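Local coordinates for protein OBCA, Oxalate Biosynthetic Component A (Burkholderia glumae, PDB 4NNB) that is probably a biosynthetic enzyme with a TIM-barrel fold, modelled with a magnesium ion and an oxaloacetate ion in its pocket, at residues L377-D382 and G428-V433; P432-L437 and S444-L449; V461-G466 and E504-R509. One frame throughout, in Å; residues are numbered along the deposited sequence.

Interaction 1 of 3, residues L377-D382 and G428-V433; sequences LVAGVD and GQLRPV
Ala379 and Leu430 mark the closest approach of the two backbones, their CA atoms 8.1 Å apart. Residues 377-382 run off the end of strand 373-378 into a loop, through an inverse gamma turn centred on Val378 in which Ala379 N makes a weak bond to Leu377 O. Residues 428-433 belong to helix 416-440, which is kinked here, where Pro432 N, lacking a hydrogen, and Val433 N make no bond to the preceding turn.

Two residue pairs touch across the gap. Ala379 CB sits at the fork of Leu430, 4.0 Å from Leu430 CD1 and 4.2 Å from Leu430 CD2. One helical turn on, Leu377 CD2 meets Val433 CG1 at 4.1 Å, the two side chains passing alongside and running opposite ways. Leu377 CG lies anti to its carbonyl carbon (chi1 -57°); chi2 near 180° extends CD1 and leaves CD2 as the touching branch. Ile446 and Ile448 of strand 444-449 pack beside these groups, on Leu377 and Leu430 respectively.

All four touching residues are buried, and the link between the segments is dispersion and burial of methyl groups, with no direction imposed by a polar bond.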
loop_
_atom_site.group_PDB
_atom_site.type_symbol
_atom_site.label_atom_id
_atom_site.label_comp_id
_atom_site.label_asym_id
_atom_site.label_seq_id
_atom_site.Cartn_x
_atom_site.Cartn_y
_atom_site.Cartn_z
ATOM N N LEU A 377 -3.796 -8.890 -11.925
ATOM C CA LEU A 377 -4.204 -7.703 -12.680
ATOM C C LEU A 377 -3.980 -6.453 -11.819
ATOM O O LEU A 377 -4.638 -6.276 -10.790
ATOM C CB LEU A 377 -5.673 -7.800 -13.118
ATOM C CG LEU A 377 -6.058 -9.029 -13.959
ATOM C CD1 LEU A 377 -7.557 -8.974 -14.309
ATOM C CD2 LEU A 377 -5.182 -9.143 -15.231
ATOM N N VAL A 378 -3.037 -5.605 -12.223
ATOM C CA VAL A 378 -2.787 -4.352 -11.507
ATOM C C VAL A 378 -3.761 -3.305 -12.051
ATOM O O VAL A 378 -3.389 -2.384 -12.780
ATOM C CB VAL A 378 -1.319 -3.893 -11.637
ATOM C CG1 VAL A 378 -1.028 -2.741 -10.656
ATOM C CG2 VAL A 378 -0.375 -5.067 -11.367
ATOM N N ALA A 379 -5.033 -3.476 -11.708
ATOM C CA ALA A 379 -6.077 -2.650 -12.298
ATOM C C ALA A 379 -6.183 -1.287 -11.622
ATOM O O ALA A 379 -5.961 -1.159 -10.413
ATOM C CB ALA A 379 -7.420 -3.371 -12.259
ATOM N N GLY A 380 -6.514 -0.269 -12.415
ATOM C CA GLY A 380 -6.822 1.049 -11.880
ATOM C C GLY A 380 -5.614 1.932 -11.665
ATOM O O GLY A 380 -5.739 3.057 -11.167
ATOM N N VAL A 381 -4.440 1.427 -12.025
ATOM C CA VAL A 381 -3.217 2.214 -11.917
ATOM C C VAL A 381 -2.813 2.670 -13.322
ATOM O O VAL A 381 -2.543 1.832 -14.191
ATOM C CB VAL A 381 -2.078 1.389 -11.276
ATOM C CG1 VAL A 381 -0.776 2.199 -11.213
ATOM C CG2 VAL A 381 -2.481 0.937 -9.882
ATOM N N ASP A 382 -2.781 3.984 -13.545
ATOM C CA ASP A 382 -2.517 4.526 -14.883
ATOM C C ASP A 382 -1.091 4.207 -15.355
ATOM O O ASP A 382 -0.126 4.406 -14.614
ATOM C CB ASP A 382 -2.766 6.040 -14.935
ATOM C CG ASP A 382 -4.211 6.424 -14.588
ATOM O OD1 ASP A 382 -5.116 5.565 -14.601
ATOM O OD2 ASP A 382 -4.442 7.616 -14.325
ATOM N N GLY A 428 -16.021 -4.041 -18.475
ATOM C CA GLY A 428 -15.883 -3.855 -19.912
ATOM C C GLY A 428 -14.437 -3.656 -20.341
ATOM O O GLY A 428 -14.019 -4.126 -21.402
ATOM N N GLN A 429 -13.666 -2.954 -19.516
ATOM C CA GLN A 429 -12.253 -2.748 -19.813
ATOM C C GLN A 429 -11.431 -4.008 -19.543
ATOM O O GLN A 429 -10.546 -4.359 -20.327
ATOM C CB GLN A 429 -11.706 -1.569 -19.009
ATOM C CG GLN A 429 -12.194 -0.223 -19.496
ATOM C CD GLN A 429 -11.561 0.159 -20.808
ATOM O OE1 GLN A 429 -10.352 0.387 -20.879
ATOM N NE2 GLN A 429 -12.367 0.215 -21.863
ATOM N N LEU A 430 -11.730 -4.693 -18.442
ATOM C CA LEU A 430 -10.897 -5.804 -18.005
ATOM C C LEU A 430 -11.251 -7.123 -18.678
ATOM O O LEU A 430 -10.401 -8.008 -18.777
ATOM C CB LEU A 430 -10.933 -5.954 -16.475
ATOM C CG LEU A 430 -10.301 -4.805 -15.684
ATOM C CD1 LEU A 430 -10.583 -4.970 -14.181
ATOM C CD2 LEU A 430 -8.799 -4.749 -15.950
ATOM N N ARG A 431 -12.499 -7.255 -19.139
ATOM C CA ARG A 431 -12.959 -8.526 -19.712
ATOM C C ARG A 431 -12.079 -9.075 -20.852
ATOM O O ARG A 431 -11.687 -10.241 -20.800
ATOM C CB ARG A 431 -14.438 -8.459 -20.145
ATOM C CG ARG A 431 -14.934 -9.708 -20.868
ATOM C CD ARG A 431 -15.745 -10.590 -19.955
ATOM N NE ARG A 431 -17.005 -9.940 -19.601
ATOM C CZ ARG A 431 -17.754 -10.284 -18.563
ATOM N NH1 ARG A 431 -17.365 -11.267 -17.767
ATOM N NH2 ARG A 431 -18.884 -9.636 -18.315
ATOM N N PRO A 432 -11.763 -8.246 -21.868
ATOM C CA PRO A 432 -10.957 -8.795 -22.967
ATOM C C PRO A 432 -9.547 -9.156 -22.506
ATOM O O PRO A 432 -8.950 -10.063 -23.081
ATOM C CB PRO A 432 -10.875 -7.635 -23.965
ATOM C CG PRO A 432 -11.895 -6.648 -23.546
ATOM C CD PRO A 432 -12.067 -6.817 -22.080
ATOM N N VAL A 433 -9.023 -8.456 -21.498
ATOM C CA VAL A 433 -7.713 -8.801 -20.933
ATOM C C VAL A 433 -7.788 -10.183 -20.300
ATOM O O VAL A 433 -6.961 -11.057 -20.589
ATOM C CB VAL A 433 -7.234 -7.740 -19.899
ATOM C CG1 VAL A 433 -5.970 -8.201 -19.161
ATOM C CG2 VAL A 433 -6.983 -6.407 -20.585
#

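Interaction 2 of 3, residues P432-L437 and S444-L449; sequences PVVERL and SKISIL
Ile446 of strand 444-449 projects into the helix-sheet interface, against Leu437 and Val434, which lie one turn apart on helix 416-440. This is the helix-then-strand half of a beta-alpha-beta crossover of the TIM barrel: the chain leaves strand 373-378, makes an excursion that includes two short strands and helix 401-413, returns through helix 416-440, and enters strand 444-449, which lies parallel to and beside the first.

Ile446 carries the contact from the strand side. Its CG1 is anti to the carbonyl carbon (chi1 -56°), and the extended second torsion makes CD1 the far end of a straight arm pointing at the helix. That single methyl is what the helix feels. Leu437 meets it with the root of its side chain, Leu437 CB lying 3.8 Å from Ile446 CD1, and also with a branch, Leu437 CD1 being 4.1 Å from the same methyl. Leu437 has its CG anti to the carbonyl carbon as well (chi1 -63°), and its side chain and that of Ile446 cross obliquely. Val434 arrives from the preceding turn with CG1, the branch set anti to its own backbone N, 4.2 Å from Ile446 CD1.

The surroundings continue the apolar layer: Leu377 of the neighbouring strand touches both Val434 and Ile446, Phe375 touches Leu437, and Leu467 touches Val434. Ser444 OG, at the start of the strand, is hydrogen-bonded to Phe441 O of the connection and to Arg438 NH1 of the helix. No hydrogen bond crosses between residues 432-437 and 444-449, so contacts between apolar groups do the holding. One main-chain atom of the helix also approaches the isoleucine tip: Val434 O, 4.1 Å from Ile446 CD1.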
loop_
_atom_site.group_PDB
_atom_site.type_symbol
_atom_site.label_atom_id
_atom_site.label_comp_id
_atom_site.label_asym_id
_atom_site.label_seq_id
_atom_site.Cartn_x
_atom_site.Cartn_y
_atom_site.Cartn_z
ATOM N N PRO A 432 -11.763 -8.246 -21.868
ATOM C CA PRO A 432 -10.957 -8.795 -22.967
ATOM C C PRO A 432 -9.547 -9.156 -22.506
ATOM O O PRO A 432 -8.950 -10.063 -23.081
ATOM C CB PRO A 432 -10.875 -7.635 -23.965
ATOM C CG PRO A 432 -11.895 -6.648 -23.546
ATOM C CD PRO A 432 -12.067 -6.817 -22.080
ATOM N N VAL A 433 -9.023 -8.456 -21.498
ATOM C CA VAL A 433 -7.713 -8.801 -20.933
ATOM C C VAL A 433 -7.788 -10.183 -20.300
ATOM O O VAL A 433 -6.961 -11.057 -20.589
ATOM C CB VAL A 433 -7.234 -7.740 -19.899
ATOM C CG1 VAL A 433 -5.970 -8.201 -19.161
ATOM C CG2 VAL A 433 -6.983 -6.407 -20.585
ATOM N N VAL A 434 -8.803 -10.397 -19.463
ATOM C CA VAL A 434 -8.990 -11.698 -18.835
ATOM C C VAL A 434 -9.141 -12.810 -19.887
ATOM O O VAL A 434 -8.534 -13.873 -19.768
ATOM C CB VAL A 434 -10.203 -11.695 -17.875
ATOM C CG1 VAL A 434 -10.519 -13.098 -17.395
ATOM C CG2 VAL A 434 -9.933 -10.761 -16.678
ATOM N N GLU A 435 -9.946 -12.561 -20.915
ATOM C CA GLU A 435 -10.195 -13.577 -21.941
ATOM C C GLU A 435 -8.951 -13.884 -22.779
ATOM O O GLU A 435 -8.726 -15.040 -23.158
ATOM C CB GLU A 435 -11.363 -13.168 -22.845
ATOM C CG GLU A 435 -12.705 -13.114 -22.128
ATOM C CD GLU A 435 -13.024 -14.411 -21.391
ATOM O OE1 GLU A 435 -12.842 -15.507 -21.978
ATOM O OE2 GLU A 435 -13.444 -14.330 -20.217
ATOM N N ARG A 436 -8.139 -12.869 -23.064
ATOM C CA ARG A 436 -6.880 -13.115 -23.777
ATOM C C ARG A 436 -5.993 -14.025 -22.951
ATOM O O ARG A 436 -5.395 -14.960 -23.472
ATOM C CB ARG A 436 -6.143 -11.813 -24.089
ATOM C CG ARG A 436 -6.736 -11.006 -25.242
ATOM C CD ARG A 436 -5.839 -9.820 -25.571
ATOM N NE ARG A 436 -4.573 -10.245 -26.167
ATOM C CZ ARG A 436 -3.493 -9.474 -26.241
ATOM N NH1 ARG A 436 -3.521 -8.246 -25.740
ATOM N NH2 ARG A 436 -2.384 -9.934 -26.803
ATOM N N LEU A 437 -5.927 -13.764 -21.648
ATOM C CA LEU A 437 -5.100 -14.586 -20.769
ATOM C C LEU A 437 -5.639 -16.018 -20.684
ATOM O O LEU A 437 -4.863 -16.983 -20.747
ATOM C CB LEU A 437 -4.959 -13.933 -19.375
ATOM C CG LEU A 437 -4.244 -12.569 -19.303
ATOM C CD1 LEU A 437 -4.307 -11.967 -17.888
ATOM C CD2 LEU A 437 -2.795 -12.683 -19.763
ATOM N N SER A 444 -4.835 -21.632 -15.734
ATOM C CA SER A 444 -4.326 -20.378 -15.192
ATOM C C SER A 444 -5.152 -19.916 -14.015
ATOM O O SER A 444 -6.294 -20.357 -13.839
ATOM C CB SER A 444 -4.369 -19.293 -16.258
ATOM O OG SER A 444 -5.706 -19.014 -16.653
ATOM N N LYS A 445 -4.577 -19.013 -13.219
ATOM C CA LYS A 445 -5.279 -18.403 -12.093
ATOM C C LYS A 445 -5.034 -16.908 -12.146
ATOM O O LYS A 445 -3.881 -16.463 -12.161
ATOM C CB LYS A 445 -4.776 -18.982 -10.767
ATOM C CG LYS A 445 -5.022 -20.488 -10.604
ATOM C CD LYS A 445 -6.517 -20.808 -10.609
ATOM C CE LYS A 445 -6.765 -22.317 -10.532
ATOM N NZ LYS A 445 -8.219 -22.628 -10.744
ATOM N N ILE A 446 -6.113 -16.133 -12.194
ATOM C CA ILE A 446 -6.000 -14.697 -12.353
ATOM C C ILE A 446 -6.613 -13.999 -11.138
ATOM O O ILE A 446 -7.786 -14.227 -10.788
ATOM C CB ILE A 446 -6.703 -14.241 -13.642
ATOM C CG1 ILE A 446 -6.132 -15.006 -14.853
ATOM C CG2 ILE A 446 -6.579 -12.727 -13.843
ATOM C CD1 ILE A 446 -6.824 -14.668 -16.172
ATOM N N SER A 447 -5.810 -13.155 -10.494
ATOM C CA SER A 447 -6.291 -12.343 -9.380
ATOM C C SER A 447 -6.359 -10.884 -9.792
ATOM O O SER A 447 -5.843 -10.500 -10.852
ATOM C CB SER A 447 -5.381 -12.507 -8.162
ATOM O OG SER A 447 -5.385 -13.841 -7.695
ATOM N N ILE A 448 -7.003 -10.073 -8.956
ATOM C CA ILE A 448 -7.066 -8.634 -9.182
ATOM C C ILE A 448 -6.694 -7.833 -7.930
ATOM O O ILE A 448 -6.971 -8.257 -6.804
ATOM C CB ILE A 448 -8.462 -8.214 -9.688
ATOM C CG1 ILE A 448 -8.481 -6.735 -10.092
ATOM C CG2 ILE A 448 -9.550 -8.529 -8.637
ATOM C CD1 ILE A 448 -9.719 -6.325 -10.930
ATOM N N LEU A 449 -6.043 -6.691 -8.137
ATOM C CA LEU A 449 -5.876 -5.706 -7.082
ATOM C C LEU A 449 -6.454 -4.414 -7.586
ATOM O O LEU A 449 -6.598 -4.221 -8.803
ATOM C CB LEU A 449 -4.394 -5.511 -6.716
ATOM C CG LEU A 449 -3.465 -4.821 -7.718
ATOM C CD1 LEU A 449 -3.487 -3.299 -7.597
ATOM C CD2 LEU A 449 -2.037 -5.350 -7.546
#

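Interaction 3 of 3, residues V461-G466 and E504-R509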
loop_
_atom_site.group_PDB
_atom_site.type_symbol
_atom_site.label_atom_id
_atom_site.label_comp_id
_atom_site.label_asym_id
_atom_site.label_seq_id
_atom_site.Cartn_x
_atom_site.Cartn_y
_atom_site.Cartn_z
ATOM N N VAL A 461 -16.200 -6.627 -9.254
ATOM C CA VAL A 461 -15.405 -6.795 -10.469
ATOM C C VAL A 461 -14.807 -8.189 -10.562
ATOM O O VAL A 461 -14.837 -8.816 -11.619
ATOM C CB VAL A 461 -14.287 -5.746 -10.564
ATOM C CG1 VAL A 461 -13.334 -6.069 -11.715
ATOM C CG2 VAL A 461 -14.878 -4.373 -10.750
ATOM N N ALA A 462 -14.280 -8.692 -9.450
ATOM C CA ALA A 462 -13.644 -10.002 -9.455
ATOM C C ALA A 462 -14.656 -11.121 -9.706
ATOM O O ALA A 462 -14.383 -12.092 -10.431
ATOM C CB ALA A 462 -12.912 -10.238 -8.148
ATOM N N LEU A 463 -15.820 -10.993 -9.078
ATOM C CA LEU A 463 -16.855 -12.002 -9.209
ATOM C C LEU A 463 -17.431 -11.975 -10.626
ATOM O O LEU A 463 -17.681 -13.022 -11.224
ATOM C CB LEU A 463 -17.939 -11.771 -8.150
ATOM C CG LEU A 463 -17.992 -12.790 -7.003
ATOM C CD1 LEU A 463 -16.659 -13.447 -6.716
ATOM C CD2 LEU A 463 -18.563 -12.175 -5.731
ATOM N N GLY A 464 -17.605 -10.778 -11.170
ATOM C CA GLY A 464 -18.197 -10.628 -12.486
ATOM C C GLY A 464 -17.267 -11.062 -13.606
ATOM O O GLY A 464 -17.720 -11.356 -14.716
ATOM N N LEU A 465 -15.966 -11.089 -13.321
ATOM C CA LEU A 465 -14.973 -11.501 -14.312
ATOM C C LEU A 465 -14.657 -12.979 -14.196
ATOM O O LEU A 465 -13.970 -13.543 -15.052
ATOM C CB LEU A 465 -13.687 -10.688 -14.159
ATOM C CG LEU A 465 -13.757 -9.244 -14.631
ATOM C CD1 LEU A 465 -12.515 -8.462 -14.180
ATOM C CD2 LEU A 465 -13.947 -9.165 -16.152
ATOM N N GLY A 466 -15.149 -13.607 -13.131
ATOM C CA GLY A 466 -14.851 -15.005 -12.884
ATOM C C GLY A 466 -13.429 -15.220 -12.406
ATOM O O GLY A 466 -12.835 -16.289 -12.630
ATOM N N GLU A 504 -14.862 -11.453 4.576
ATOM C CA GLU A 504 -16.235 -11.293 5.040
ATOM C C GLU A 504 -17.185 -10.981 3.880
ATOM O O GLU A 504 -18.212 -11.645 3.713
ATOM C CB GLU A 504 -16.269 -10.193 6.108
ATOM C CG GLU A 504 -17.635 -9.836 6.668
ATOM C CD GLU A 504 -17.527 -8.777 7.758
ATOM O OE1 GLU A 504 -17.656 -9.142 8.947
ATOM O OE2 GLU A 504 -17.301 -7.588 7.427
ATOM N N GLU A 505 -16.836 -9.983 3.075
ATOM C CA GLU A 505 -17.651 -9.615 1.920
ATOM C C GLU A 505 -17.790 -10.767 0.915
ATOM O O GLU A 505 -18.863 -10.963 0.328
ATOM C CB GLU A 505 -17.097 -8.353 1.242
ATOM C CG GLU A 505 -17.897 -7.917 0.021
ATOM C CD GLU A 505 -17.541 -6.525 -0.475
ATOM O OE1 GLU A 505 -16.474 -5.991 -0.095
ATOM O OE2 GLU A 505 -18.345 -5.958 -1.249
ATOM N N LEU A 506 -16.719 -11.538 0.729
ATOM C CA LEU A 506 -16.761 -12.676 -0.194
ATOM C C LEU A 506 -17.733 -13.757 0.294
ATOM O O LEU A 506 -18.593 -14.221 -0.459
ATOM C CB LEU A 506 -15.360 -13.263 -0.411
ATOM C CG LEU A 506 -14.478 -12.483 -1.397
ATOM C CD1 LEU A 506 -13.025 -12.941 -1.324
ATOM C CD2 LEU A 506 -15.010 -12.613 -2.832
ATOM N N LEU A 507 -17.594 -14.143 1.559
ATOM C CA LEU A 507 -18.466 -15.138 2.176
ATOM C C LEU A 507 -19.945 -14.731 2.115
ATOM O O LEU A 507 -20.820 -15.571 1.931
ATOM C CB LEU A 507 -18.032 -15.389 3.617
ATOM C CG LEU A 507 -16.750 -16.200 3.758
ATOM C CD1 LEU A 507 -16.338 -16.314 5.224
ATOM C CD2 LEU A 507 -16.933 -17.574 3.135
ATOM N N GLY A 508 -20.209 -13.438 2.237
ATOM C CA GLY A 508 -21.564 -12.921 2.130
ATOM C C GLY A 508 -22.191 -13.014 0.748
ATOM O O GLY A 508 -23.383 -12.731 0.589
ATOM N N ARG A 509 -21.403 -13.393 -0.257
ATOM C CA ARG A 509 -21.938 -13.565 -1.608
ATOM C C ARG A 509 -21.822 -15.010 -2.053
ATOM O O ARG A 509 -21.864 -15.303 -3.246
ATOM C CB ARG A 509 -21.209 -12.668 -2.607
ATOM C CG ARG A 509 -20.947 -11.272 -2.106
ATOM C CD ARG A 509 -21.764 -10.222 -2.825
ATOM N NE ARG A 509 -21.172 -8.908 -2.607
ATOM C CZ ARG A 509 -20.647 -8.156 -3.567
ATOM N NH1 ARG A 509 -20.117 -6.979 -3.264
ATOM N NH2 ARG A 509 -20.668 -8.578 -4.829
#
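Leu463 and Leu506 are the residues at which the two backbones come nearest, 9.0 Å from CA to CA, where the C-terminal parts of helices 458-465 and 495-507 approach.

Leu463 makes both touches from its side, one with each branch. Leu463 CD1 meets Leu506 CD2 at 4.3 Å, a loose apolar contact, while Leu463 CD2 comes to 4.1 Å from Arg509 CB. The torsions of Leu463 are unusual, chi1 -109° and chi2 27°, both well away from staggered values, so the exact placing of its methyls on this partly exposed edge deserves some caution. Leu506 is buried, and it is the outer part of its side chain that approaches Leu463.

Arg509 contributes carbon at its base and charge at its tip. The chain bends at the second torsion, and the guanidinium is carried to two carboxylates. Arg509 NH2 forms a salt bridge with Asp460 OD1, on the same helix as Leu463, and so links residues 504-509 to helix 458-465 beside the apolar touch. Arg509 NH1 reaches back to Glu505 OE2 at 2.9 Å, a salt bridge whose hydrogen bond is weak because the angle at the hydrogen is only 124°. The two acids probably stabilise the positive charge.

The first helix closes in a Schellman motif at Gly466, which has positive phi and its N bonded to Leu463 O. The pair of helices packs on the barrel sheet: Ala462 and Leu506 both rest on Ile470 of strand 469-472, and Ala462 also on Ile448 of strand 444-449. Leu465 packs on helix 416-440, and Val461 on both that helix and Ile448, so that helix 458-465 lies between helix 416-440 and helix 495-507.

Interactions 1 and 2 use successive turns of helix 416-440, sharing Pro432 and Val433, and press it on two neighbouring parallel strands that are themselves hydrogen-bonded, as between Leu377 N and Ser447 O. Both are wholly buried and purely apolar. Interaction 3, about 17 Å from interaction 1 and 15 Å from interaction 2 between centres, joins helix to helix nearer the surface, and there charged groups accompany the leucines. Helix 458-465 is the bridge: Val461 packs on both Leu430 and Ile448, and Gly464 O takes a weak hydrogen bond from Arg431 NH1. Two buried helix-strand contacts thus stand against one partly buried helix-helix contact.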